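Local atomic coordinates of Phosphoglucomutase/phosphomannomutase family protein (Burkholderia thailandensis, PDB entry 3UW2), a protein that probably catalyses the magnesium-dependent intramolecular transfer of a phosphoryl group on sugar phosphates, as a member of the phosphohexose mutase family. Residues A[440-445]-A[451-456]; A[309-314]-A[389-394]; A[110-115]-A[119-124]. All blocks are in the same frame, centred on the assembly; numbering follows the deposited sequence.

Contact 1: residues A[440-445]-A[451-456]; sequences GLARSS and VVLRFE. With EDO (1,2-ethanediol), chain G.
Val452 lays its CG1 methyl against the aliphatic start of Arg443, 3.7 Å from Arg443 CG, the two side chains leaving the sheet in parallel. Arg443 turns its CG in between the backbone N and the carbonyl carbon (chi1 73°), which sets the methylene beside that methyl; further out the chain bends at chi3 and its NE forms a salt bridge with Asp429. Two pairs along, on the same face, Leu441 CB meets Arg454 CG at 4.2 Å. The guanidinium of Arg454 has two partners: NH1 donates to O2 of an ethanediol, probably from the crystallisation liquor, at 2.6 Å, while NH2 forms a salt bridge with Glu396 on strand 392-398. These two residue pairs are also the hydrogen-bonded pairs of an antiparallel beta hairpin, strands 438-444 and 451-457, in the five-stranded sheet of the C-terminal domain. Arg443 and Val452 each donate a backbone N-H to the other's carbonyl O, Val452 N reaching Arg443 O at 2.8 Å, and Leu441 and Arg454 do the same, with Leu441 N to Arg454 O at 2.9 Å. The non-hydrogen-bonded pairs add CA-H...O contacts, the shortest from Leu453 CA to Leu441 O at 3.0 Å. The opposite face, with Ala442, Leu453, Val451 and Phe455, is largely apolar, Ser444 being the polar residue on it: Leu453 CD2 presses on Ala442 CB at 3.4 Å, tighter than usual for two carbons. Phe455 brings CD1 to 3.7 Å from Gly440 CA and meets Phe470, on helix 460-477, and Phe485 edge-to-face.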
loop_
_atom_site.group_PDB
_atom_site.type_symbol
_atom_site.label_atom_id
_atom_site.label_comp_id
_atom_site.label_asym_id
_atom_site.label_seq_id
_atom_site.Cartn_x
_atom_site.Cartn_y
_atom_site.Cartn_z
ATOM N N GLY A 440 7.867 -16.504 14.778
ATOM C CA GLY A 440 6.784 -17.194 14.020
ATOM C C GLY A 440 5.514 -16.326 14.108
ATOM O O GLY A 440 5.257 -15.662 15.135
ATOM N N LEU A 441 4.767 -16.244 13.017
ATOM C CA LEU A 441 3.517 -15.489 12.986
ATOM C C LEU A 441 2.435 -16.393 12.404
ATOM O O LEU A 441 2.628 -16.955 11.329
ATOM C CB LEU A 441 3.658 -14.235 12.128
ATOM C CG LEU A 441 2.330 -13.485 11.858
ATOM C CD1 LEU A 441 1.759 -12.836 13.124
ATOM C CD2 LEU A 441 2.436 -12.441 10.760
ATOM N N ALA A 442 1.332 -16.549 13.129
ATOM C CA ALA A 442 0.082 -17.131 12.620
ATOM C C ALA A 442 -1.016 -16.111 12.841
ATOM O O ALA A 442 -1.183 -15.616 13.962
ATOM C CB ALA A 442 -0.264 -18.403 13.365
ATOM N N ARG A 443 -1.738 -15.763 11.784
ATOM C CA ARG A 443 -2.811 -14.760 11.913
ATOM C C ARG A 443 -3.966 -15.037 10.977
ATOM O O ARG A 443 -3.909 -15.952 10.162
ATOM C CB ARG A 443 -2.265 -13.332 11.720
ATOM C CG ARG A 443 -1.906 -12.960 10.284
ATOM C CD ARG A 443 -1.344 -11.549 10.183
ATOM N NE ARG A 443 -2.388 -10.533 10.120
ATOM C CZ ARG A 443 -2.930 -10.052 8.998
ATOM N NH1 ARG A 443 -2.531 -10.471 7.790
ATOM N NH2 ARG A 443 -3.859 -9.112 9.081
ATOM N N SER A 444 -5.045 -14.283 11.085
ATOM C CA SER A 444 -6.085 -14.444 10.063
ATOM C C SER A 444 -5.935 -13.360 9.002
ATOM O O SER A 444 -5.615 -12.190 9.318
ATOM C CB SER A 444 -7.493 -14.450 10.676
ATOM O OG SER A 444 -7.694 -15.629 11.453
ATOM N N SER A 445 -6.144 -13.741 7.745
ATOM C CA SER A 445 -6.241 -12.745 6.696
ATOM C C SER A 445 -7.509 -11.919 6.904
ATOM O O SER A 445 -8.352 -12.254 7.737
ATOM C CB SER A 445 -6.285 -13.389 5.327
ATOM O OG SER A 445 -7.207 -12.679 4.505
ATOM N N VAL A 451 -5.901 -19.241 7.722
ATOM C CA VAL A 451 -4.816 -18.716 8.600
ATOM C C VAL A 451 -3.431 -18.606 7.927
ATOM O O VAL A 451 -2.922 -19.588 7.377
ATOM C CB VAL A 451 -4.691 -19.576 9.906
ATOM C CG1 VAL A 451 -3.364 -19.345 10.623
ATOM C CG2 VAL A 451 -5.837 -19.300 10.873
ATOM N N VAL A 452 -2.827 -17.422 7.992
ATOM C CA VAL A 452 -1.518 -17.144 7.383
ATOM C C VAL A 452 -0.314 -17.245 8.349
ATOM O O VAL A 452 -0.332 -16.723 9.475
ATOM C CB VAL A 452 -1.494 -15.818 6.561
ATOM C CG1 VAL A 452 -2.443 -14.746 7.130
ATOM C CG2 VAL A 452 -0.073 -15.283 6.409
ATOM N N LEU A 453 0.726 -17.934 7.880
ATOM C CA LEU A 453 1.926 -18.214 8.668
ATOM C C LEU A 453 3.156 -17.628 7.996
ATOM O O LEU A 453 3.266 -17.662 6.761
ATOM C CB LEU A 453 2.132 -19.739 8.813
ATOM C CG LEU A 453 1.045 -20.574 9.504
ATOM C CD1 LEU A 453 1.127 -22.062 9.150
ATOM C CD2 LEU A 453 1.091 -20.371 11.011
ATOM N N ARG A 454 4.064 -17.081 8.808
ATOM C CA ARG A 454 5.435 -16.817 8.346
ATOM C C ARG A 454 6.524 -16.925 9.428
ATOM O O ARG A 454 6.260 -16.804 10.619
ATOM C CB ARG A 454 5.549 -15.509 7.557
ATOM C CG ARG A 454 5.393 -14.230 8.354
ATOM C CD ARG A 454 5.872 -13.042 7.529
ATOM N NE ARG A 454 5.036 -12.717 6.355
ATOM C CZ ARG A 454 5.493 -12.108 5.252
ATOM N NH1 ARG A 454 6.774 -11.755 5.150
ATOM N NH2 ARG A 454 4.672 -11.834 4.239
ATOM N N PHE A 455 7.739 -17.200 8.983
ATOM C CA PHE A 455 8.813 -17.562 9.872
ATOM C C PHE A 455 10.058 -16.789 9.467
ATOM O O PHE A 455 10.273 -16.551 8.280
ATOM C CB PHE A 455 9.019 -19.088 9.829
ATOM C CG PHE A 455 7.830 -19.877 10.328
ATOM C CD1 PHE A 455 7.536 -19.941 11.686
ATOM C CD2 PHE A 455 6.977 -20.553 9.435
ATOM C CE1 PHE A 455 6.414 -20.640 12.141
ATOM C CE2 PHE A 455 5.876 -21.279 9.890
ATOM C CZ PHE A 455 5.600 -21.329 11.248
ATOM N N GLU A 456 10.832 -16.347 10.460
ATOM C CA GLU A 456 12.129 -15.712 10.226
ATOM C C GLU A 456 13.085 -16.173 11.326
ATOM O O GLU A 456 12.686 -16.303 12.490
ATOM C CB GLU A 456 12.004 -14.198 10.313
ATOM C CG GLU A 456 13.257 -13.438 9.942
ATOM C CD GLU A 456 13.258 -12.012 10.457
ATOM O OE1 GLU A 456 13.005 -11.800 11.656
ATOM O OE2 GLU A 456 13.569 -11.100 9.685
HETATM C C1 EDO G . 9.743 -10.652 7.715
HETATM O O1 EDO G . 10.864 -10.212 6.939
HETATM C C2 EDO G . 9.521 -12.153 7.511
HETATM O O2 EDO G . 9.109 -12.280 6.152
#

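Contact 2: residues A[309-314]-A[389-394]; sequences TRNLAR and PNAVST
Asn311 reaches across to Pro389, Asn390 and Ala391 with its amide, and the direct polar link it makes is a weak one: ND2 donates to Asn390 O over 3.4 Å, with an N-H...O angle of 139°. Water does more. A single water accepts from Asn311 ND2 at 2.7 Å and donates to Thr309 OG1 at 3.2 Å; it also gives a weak bond to Pro389 O, which also accepts from Arg284 NE on helix 282-296. The amide nitrogen therefore serves both the water and the peptide carbonyl, which ties its orientation to the 389-391 backbone. The van der Waals part is small. Pro389 CB sits 3.8 Å from Asn311 ND2 and 4.1 Å from both Asn311 CB and Asn311 CG, and the CB of Ala391 comes within 4.3 Å of Asn311 ND2. The asparagine and proline side chains run at a slant to each other. Asn311 places CG beside its own backbone N, anti to the carbonyl carbon (chi1 -67°), and that turn brings the amide alongside Pro389 CB. Within 309-314 the bonding is firmer: Asn311 N donates to Thr309 OG1 at 2.9 Å and 163°, nearly straight, and with this bond Thr309 caps the turn leading into helix 311-318. The same OG1 is hydrogen-bonded to Glu456 OE2 in the C-terminal domain, and Glu456 OE1 takes Arg310 N, while Thr309 N goes to Asp283. The helix start meets the connection that leaves helix 381-386 for strand 392-398, a water-mediated surface contact where the third alpha/beta/alpha domain hands over to the C-terminal domain.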
loop_
_atom_site.group_PDB
_atom_site.type_symbol
_atom_site.label_atom_id
_atom_site.label_comp_id
_atom_site.label_asym_id
_atom_site.label_seq_id
_atom_site.Cartn_x
_atom_site.Cartn_y
_atom_site.Cartn_z
ATOM N N THR A 309 10.486 -7.874 9.822
ATOM C CA THR A 309 11.667 -8.482 10.495
ATOM C C THR A 309 11.787 -8.165 11.996
ATOM O O THR A 309 11.503 -7.053 12.429
ATOM C CB THR A 309 13.001 -8.072 9.804
ATOM O OG1 THR A 309 14.088 -8.662 10.504
ATOM C CG2 THR A 309 13.209 -6.623 9.793
ATOM N N ARG A 310 12.176 -9.178 12.772
ATOM C CA ARG A 310 12.611 -9.019 14.178
ATOM C C ARG A 310 13.652 -7.852 14.242
ATOM O O ARG A 310 13.725 -7.122 15.227
ATOM C CB ARG A 310 13.154 -10.374 14.720
ATOM C CG ARG A 310 13.165 -10.481 16.264
ATOM C CD ARG A 310 13.491 -11.857 16.893
ATOM N NE ARG A 310 14.892 -12.001 17.320
ATOM C CZ ARG A 310 15.952 -11.946 16.499
ATOM N NH1 ARG A 310 17.195 -12.105 16.976
ATOM N NH2 ARG A 310 15.787 -11.734 15.193
ATOM N N ASN A 311 14.406 -7.632 13.170
ATOM C CA ASN A 311 15.506 -6.627 13.201
ATOM C C ASN A 311 15.077 -5.176 13.331
ATOM O O ASN A 311 15.856 -4.324 13.724
ATOM C CB ASN A 311 16.406 -6.763 11.955
ATOM C CG ASN A 311 17.183 -8.052 11.943
ATOM O OD1 ASN A 311 17.619 -8.535 12.988
ATOM N ND2 ASN A 311 17.394 -8.602 10.748
ATOM N N LEU A 312 13.843 -4.876 12.982
ATOM C CA LEU A 312 13.399 -3.495 13.062
ATOM C C LEU A 312 13.376 -2.864 14.469
ATOM O O LEU A 312 13.799 -1.719 14.639
ATOM C CB LEU A 312 12.001 -3.347 12.373
ATOM C CG LEU A 312 12.007 -2.773 10.966
ATOM C CD1 LEU A 312 10.720 -3.104 10.177
ATOM C CD2 LEU A 312 12.144 -1.250 11.100
ATOM N N ALA A 313 12.870 -3.585 15.452
ATOM C CA ALA A 313 12.785 -3.047 16.817
ATOM C C ALA A 313 14.158 -2.514 17.275
ATOM O O ALA A 313 14.268 -1.361 17.721
ATOM C CB ALA A 313 12.287 -4.119 17.799
ATOM N N ARG A 314 15.182 -3.381 17.187
ATOM C CA ARG A 314 16.527 -3.056 17.645
ATOM C C ARG A 314 17.129 -1.902 16.808
ATOM O O ARG A 314 17.686 -0.918 17.339
ATOM C CB ARG A 314 17.422 -4.298 17.548
ATOM C CG ARG A 314 18.859 -4.001 17.989
ATOM C CD ARG A 314 19.827 -5.166 17.725
ATOM N NE ARG A 314 19.736 -6.054 18.871
ATOM C CZ ARG A 314 20.238 -5.789 20.086
ATOM N NH1 ARG A 314 20.910 -4.667 20.318
ATOM N NH2 ARG A 314 20.082 -6.654 21.078
ATOM N N PRO A 389 20.448 -4.830 7.658
ATOM C CA PRO A 389 20.301 -6.085 8.406
ATOM C C PRO A 389 19.369 -7.043 7.636
ATOM O O PRO A 389 18.419 -6.603 6.981
ATOM C CB PRO A 389 19.612 -5.640 9.710
ATOM C CG PRO A 389 19.918 -4.157 9.857
ATOM C CD PRO A 389 20.211 -3.631 8.485
ATOM N N ASN A 390 19.599 -8.335 7.787
ATOM C CA ASN A 390 18.922 -9.370 7.007
ATOM C C ASN A 390 18.820 -10.617 7.867
ATOM O O ASN A 390 19.443 -10.659 8.931
ATOM C CB ASN A 390 19.736 -9.686 5.718
ATOM C CG ASN A 390 18.832 -10.072 4.544
ATOM O OD1 ASN A 390 17.588 -10.121 4.667
ATOM N ND2 ASN A 390 19.436 -10.324 3.399
ATOM N N ALA A 391 18.054 -11.625 7.452
ATOM C CA ALA A 391 17.901 -12.857 8.278
ATOM C C ALA A 391 17.460 -13.946 7.353
ATOM O O ALA A 391 17.245 -13.675 6.238
ATOM C CB ALA A 391 16.864 -12.616 9.358
ATOM N N VAL A 392 17.313 -15.192 7.766
ATOM C CA VAL A 392 16.740 -16.149 6.806
ATOM C C VAL A 392 15.238 -16.140 7.032
ATOM O O VAL A 392 14.803 -15.887 8.165
ATOM C CB VAL A 392 17.330 -17.589 6.942
ATOM C CG1 VAL A 392 18.852 -17.555 6.960
ATOM C CG2 VAL A 392 16.836 -18.253 8.202
ATOM N N SER A 393 14.442 -16.416 5.998
ATOM C CA SER A 393 12.964 -16.604 6.164
ATOM C C SER A 393 12.326 -17.674 5.256
ATOM O O SER A 393 12.931 -18.116 4.271
ATOM C CB SER A 393 12.169 -15.304 5.969
ATOM O OG SER A 393 12.870 -14.375 5.174
ATOM N N THR A 394 11.107 -18.080 5.630
ATOM C CA THR A 394 10.181 -18.854 4.772
ATOM C C THR A 394 9.242 -17.960 3.962
ATOM O O THR A 394 8.981 -16.825 4.336
ATOM C CB THR A 394 9.241 -19.746 5.628
ATOM O OG1 THR A 394 8.375 -18.908 6.440
ATOM C CG2 THR A 394 10.030 -20.763 6.480
HETATM O O HOH W 1 16.340 -7.643 8.442
#

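Contact 3: residues A[110-115]-A[119-124]; sequences VPLALS and RRVDSC. With EDO (1,2-ethanediol), chain E.
Leu112 and Arg119 satisfy each other's backbone: Leu112 N donates to Arg119 O at 2.9 Å, from well off the carbonyl plane, and Arg119 N returns the bond to Leu112 O at the same 2.9 Å, in plane. Leu112 O also takes a weak bond from Leu114 N, closing an inverse gamma turn centred on Ala113. Next to this pair, a water joins the two segments: it approaches Val110 O to 2.6 Å, where it probably donates, and accepts from Val121 N at 2.7 Å and from Arg120 NH1 at 3.0 Å. NH1 has a second acceptor in Ala108 O. Arg120 bends at chi2 (65°), which brings CD to 3.7 Å from Val110 C and sets one guanidinium face against Val110 N, offset toward the rim of the group; from its edge, NE and NH2 make only weak bonds to an ethanediol, probably a crystallisation additive. Arg119 behaves differently. Its extended chain passes Leu114 CD1, 3.9 Å from Arg119 CB, and carries the guanidinium on to salt bridges with Asp92 and Asp63. The arrangement is a short two-stranded antiparallel hairpin, 112-114 with 117-119, on the first alpha/beta/alpha domain, leading into strand 124-127 of its main sheet.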
loop_
_atom_site.group_PDB
_atom_site.type_symbol
_atom_site.label_atom_id
_atom_site.label_comp_id
_atom_site.label_asym_id
_atom_site.label_seq_id
_atom_site.Cartn_x
_atom_site.Cartn_y
_atom_site.Cartn_z
ATOM N N VAL A 110 -4.412 18.927 -0.405
ATOM C CA VAL A 110 -3.908 20.307 -0.617
ATOM C C VAL A 110 -4.930 21.203 -1.283
ATOM O O VAL A 110 -5.849 20.734 -1.950
ATOM C CB VAL A 110 -2.599 20.368 -1.468
ATOM C CG1 VAL A 110 -1.493 19.453 -0.858
ATOM C CG2 VAL A 110 -2.887 20.041 -2.951
ATOM N N PRO A 111 -4.753 22.525 -1.133
ATOM C CA PRO A 111 -5.660 23.487 -1.792
ATOM C C PRO A 111 -5.568 23.288 -3.310
ATOM O O PRO A 111 -4.487 22.985 -3.819
ATOM C CB PRO A 111 -5.093 24.853 -1.402
ATOM C CG PRO A 111 -4.286 24.596 -0.159
ATOM C CD PRO A 111 -3.817 23.154 -0.180
ATOM N N LEU A 112 -6.692 23.391 -4.013
ATOM C CA LEU A 112 -6.727 23.095 -5.441
ATOM C C LEU A 112 -7.038 24.383 -6.099
ATOM O O LEU A 112 -8.030 25.021 -5.729
ATOM C CB LEU A 112 -7.876 22.129 -5.754
ATOM C CG LEU A 112 -7.641 20.786 -5.070
ATOM C CD1 LEU A 112 -8.825 19.836 -5.207
ATOM C CD2 LEU A 112 -6.364 20.157 -5.624
ATOM N N ALA A 113 -6.256 24.736 -7.114
ATOM C CA ALA A 113 -6.432 26.046 -7.794
ATOM C C ALA A 113 -7.474 25.905 -8.890
ATOM O O ALA A 113 -7.149 26.030 -10.060
ATOM C CB ALA A 113 -5.111 26.523 -8.363
ATOM N N LEU A 114 -8.709 25.601 -8.495
ATOM C CA LEU A 114 -9.850 25.476 -9.408
ATOM C C LEU A 114 -10.251 26.806 -10.109
ATOM O O LEU A 114 -9.936 27.876 -9.626
ATOM C CB LEU A 114 -11.049 24.904 -8.657
ATOM C CG LEU A 114 -10.870 23.564 -7.938
ATOM C CD1 LEU A 114 -12.197 23.185 -7.325
ATOM C CD2 LEU A 114 -10.263 22.427 -8.798
ATOM N N SER A 115 -10.955 26.726 -11.242
ATOM C CA SER A 115 -11.178 27.910 -12.064
ATOM C C SER A 115 -12.127 28.881 -11.373
ATOM O O SER A 115 -12.054 30.086 -11.589
ATOM C CB SER A 115 -11.656 27.522 -13.464
ATOM O OG SER A 115 -13.034 27.194 -13.450
ATOM N N ARG A 119 -9.945 25.736 -3.653
ATOM C CA ARG A 119 -10.900 25.014 -2.852
ATOM C C ARG A 119 -10.184 23.807 -2.249
ATOM O O ARG A 119 -9.307 23.190 -2.875
ATOM C CB ARG A 119 -12.124 24.591 -3.703
ATOM C CG ARG A 119 -13.207 23.807 -2.968
ATOM C CD ARG A 119 -14.420 23.502 -3.884
ATOM N NE ARG A 119 -15.549 22.910 -3.135
ATOM C CZ ARG A 119 -16.765 22.628 -3.634
ATOM N NH1 ARG A 119 -17.069 22.864 -4.904
ATOM N NH2 ARG A 119 -17.701 22.097 -2.856
ATOM N N ARG A 120 -10.532 23.527 -1.014
ATOM C CA ARG A 120 -9.952 22.416 -0.321
ATOM C C ARG A 120 -10.983 21.276 -0.323
ATOM O O ARG A 120 -12.147 21.499 0.081
ATOM C CB ARG A 120 -9.583 22.908 1.089
ATOM C CG ARG A 120 -8.814 21.910 1.945
ATOM C CD ARG A 120 -7.409 21.518 1.463
ATOM N NE ARG A 120 -6.876 20.610 2.488
ATOM C CZ ARG A 120 -7.082 19.291 2.496
ATOM N NH1 ARG A 120 -7.734 18.723 1.492
ATOM N NH2 ARG A 120 -6.617 18.542 3.507
ATOM N N VAL A 121 -10.607 20.073 -0.784
ATOM C CA VAL A 121 -11.590 18.976 -0.867
ATOM C C VAL A 121 -10.998 17.742 -0.204
ATOM O O VAL A 121 -10.091 17.141 -0.759
ATOM C CB VAL A 121 -11.968 18.649 -2.344
ATOM C CG1 VAL A 121 -12.980 17.495 -2.442
ATOM C CG2 VAL A 121 -12.545 19.854 -3.108
ATOM N N ASP A 122 -11.517 17.314 0.933
ATOM C CA ASP A 122 -10.780 16.350 1.701
ATOM C C ASP A 122 -11.347 14.941 1.645
ATOM O O ASP A 122 -10.926 14.062 2.426
ATOM C CB ASP A 122 -10.553 16.835 3.151
ATOM C CG ASP A 122 -11.838 16.921 3.963
ATOM O OD1 ASP A 122 -12.921 16.835 3.396
ATOM O OD2 ASP A 122 -11.734 17.082 5.187
ATOM N N SER A 123 -12.233 14.669 0.687
ATOM C CA SER A 123 -12.613 13.234 0.467
ATOM C C SER A 123 -12.234 12.838 -0.971
ATOM O O SER A 123 -12.194 13.700 -1.829
ATOM C CB SER A 123 -14.124 13.067 0.681
ATOM O OG SER A 123 -14.453 13.486 1.996
ATOM N N CYS A 124 -11.925 11.565 -1.249
ATOM C CA CYS A 124 -11.661 11.174 -2.651
ATOM C C CYS A 124 -12.001 9.761 -2.845
ATOM O O CYS A 124 -11.985 8.985 -1.866
ATOM C CB CYS A 124 -10.199 11.346 -3.071
ATOM S SG CYS A 124 -9.015 10.367 -2.108
HETATM C C1 EDO E . -5.011 23.280 4.673
HETATM O O1 EDO E . -6.020 22.921 3.728
HETATM C C2 EDO E . -5.135 22.295 5.817
HETATM O O2 EDO E . -4.915 20.952 5.364
HETATM O O HOH W 2 -8.012 19.468 -1.445
#

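Contact 1 is the buried one, the centre of the C-terminal sheet; contact 2 lies at the surface, and contact 3 is partly buried. Contacts 1 and 2 touch through Glu456 at the end of one and the helix start of the other, and strands 451-457 and 392-398 are neighbours in one sheet, so the two together join domain III to the C-terminal domain. Contact 3 belongs to domain I, with its centre about 41 Å from the centre of each of the others, on the opposite side of the chain's centre. Regular backbone pairing dominates contact 1, shrinks to one residue pair plus water in contact 3, and in contact 2 gives way to an asparagine amide and water.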